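PDB 4DIM: phosphoribosylglycinamide synthetase from Anaerococcus prevotii, which probably binds ATP and acts as a ligase of the ATP-grasp type. Local coordinates for residues E240-K243 and T244-K248. Numbering follows the deposited sequence.
Sequences EKTK and TEVKK
The flat carbonyl group of Glu240 takes two bonds from Thr244, one on each face of its plane. The backbone N of Thr244 reaches Glu240 O at 3.0 Å, tilted 29° from that plane. Thr244 OG1 gives its hydrogen to Glu240 O at 3.1 Å from the opposite face. OG1 sits beside its own backbone N (chi1 -70°), which turns the hydroxyl back to the preceding turn. The carbonyl of Thr242 is used differently: Val246 N lies almost straight ahead of the C=O bond, 2.9 Å from Thr242 O. Val246 CG2 sits beside that oxygen. Glu245 N bonds to Lys241 O, and Lys247 N to Lys243 O. The start of the Lys247 chain runs alongside Lys243 O. A bend at its last torsion (chi4 81°) brings NZ into van der Waals approach to the CB methylene of Lys243, at 3.8 Å.

Lys243 NZ forms a weak salt bridge with Glu240 OE2 (3.4 Å). Lys248 NZ makes a weak one with Glu245 OE2 (3.5 Å) and also bonds to Asn121 O. Both pairs are i to i+3. Glu245 OE1 also accepts from Asn123 N. Thr242 and Val246 are buried against strands 194-203 and 206-219; Thr242 OG1 is satisfied by Ile238 O. The backbone bonds are regular i to i+4 alpha-helical bonding in helix 236-253, an amphipathic helix packed on the antiparallel sheet of the ATP-grasp domain.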
loop_
_atom_site.group_PDB
_atom_site.type_symbol
_atom_site.label_atom_id
_atom_site.label_comp_id
_atom_site.label_asym_id
_atom_site.label_seq_id
_atom_site.Cartn_x
_atom_site.Cartn_y
_atom_site.Cartn_z
ATOM N N GLU A 240 11.940 6.041 15.226
ATOM C CA GLU A 240 12.352 4.833 15.955
ATOM C C GLU A 240 11.194 4.114 16.577
ATOM O O GLU A 240 11.214 2.890 16.650
ATOM C CB GLU A 240 13.359 5.185 17.036
ATOM C CG GLU A 240 14.679 5.706 16.488
ATOM C CD GLU A 240 15.354 4.919 15.369
ATOM O OE1 GLU A 240 15.660 3.717 15.570
ATOM O OE2 GLU A 240 15.599 5.522 14.294
ATOM N N LYS A 241 10.194 4.865 17.052
ATOM C CA LYS A 241 8.963 4.280 17.572
ATOM C C LYS A 241 8.215 3.503 16.463
ATOM O O LYS A 241 7.606 2.492 16.761
ATOM C CB LYS A 241 8.073 5.367 18.171
ATOM C CG LYS A 241 8.398 5.688 19.614
ATOM C CD LYS A 241 7.650 6.933 20.091
ATOM C CE LYS A 241 8.034 7.354 21.496
ATOM N NZ LYS A 241 7.673 8.763 21.747
ATOM N N THR A 242 8.288 3.964 15.208
ATOM C CA THR A 242 7.663 3.335 14.037
ATOM C C THR A 242 8.413 2.023 13.703
ATOM O O THR A 242 7.784 0.980 13.463
ATOM C CB THR A 242 7.642 4.351 12.850
ATOM O OG1 THR A 242 6.783 5.427 13.202
ATOM C CG2 THR A 242 7.134 3.773 11.564
ATOM N N LYS A 243 9.742 2.081 13.707
ATOM C CA LYS A 243 10.605 0.919 13.502
ATOM C C LYS A 243 10.291 -0.157 14.542
ATOM O O LYS A 243 10.213 -1.340 14.215
ATOM C CB LYS A 243 12.112 1.318 13.597
ATOM C CG LYS A 243 12.658 2.031 12.343
ATOM C CD LYS A 243 14.028 2.647 12.466
ATOM C CE LYS A 243 14.382 3.404 11.196
ATOM N NZ LYS A 243 15.754 4.008 11.252
ATOM N N THR A 244 10.046 0.271 15.780
ATOM C CA THR A 244 9.728 -0.637 16.849
ATOM C C THR A 244 8.387 -1.319 16.628
ATOM O O THR A 244 8.325 -2.545 16.759
ATOM C CB THR A 244 9.748 0.089 18.191
ATOM O OG1 THR A 244 11.112 0.420 18.500
ATOM C CG2 THR A 244 9.150 -0.761 19.322
ATOM N N GLU A 245 7.304 -0.549 16.368
ATOM C CA GLU A 245 5.975 -1.154 16.224
ATOM C C GLU A 245 5.880 -1.990 14.966
ATOM O O GLU A 245 5.244 -3.039 15.004
ATOM C CB GLU A 245 4.850 -0.108 16.225
ATOM C CG GLU A 245 4.632 0.655 17.514
ATOM C CD GLU A 245 4.669 -0.142 18.805
ATOM O OE1 GLU A 245 3.695 -0.882 19.055
ATOM O OE2 GLU A 245 5.640 0.001 19.585
ATOM N N VAL A 246 6.477 -1.540 13.847
ATOM C CA VAL A 246 6.402 -2.325 12.623
ATOM C C VAL A 246 7.114 -3.676 12.822
ATOM O O VAL A 246 6.554 -4.701 12.475
ATOM C CB VAL A 246 6.964 -1.535 11.421
ATOM C CG1 VAL A 246 7.199 -2.440 10.213
ATOM C CG2 VAL A 246 6.038 -0.365 11.067
ATOM N N LYS A 247 8.329 -3.685 13.400
ATOM C CA LYS A 247 9.051 -4.953 13.668
ATOM C C LYS A 247 8.232 -5.889 14.581
ATOM O O LYS A 247 8.196 -7.104 14.341
ATOM C CB LYS A 247 10.423 -4.689 14.289
ATOM C CG LYS A 247 11.473 -4.229 13.274
ATOM C CD LYS A 247 12.874 -4.035 13.943
ATOM C CE LYS A 247 13.939 -3.467 13.018
ATOM N NZ LYS A 247 13.840 -1.975 12.866
ATOM N N LYS A 248 7.562 -5.317 15.604
ATOM C CA LYS A 248 6.707 -6.084 16.492
ATOM C C LYS A 248 5.516 -6.684 15.753
ATOM O O LYS A 248 5.157 -7.839 15.997
ATOM C CB LYS A 248 6.184 -5.206 17.632
ATOM C CG LYS A 248 7.151 -4.973 18.733
ATOM C CD LYS A 248 6.767 -3.807 19.605
ATOM C CE LYS A 248 5.553 -4.074 20.418
ATOM N NZ LYS A 248 5.260 -2.954 21.332
#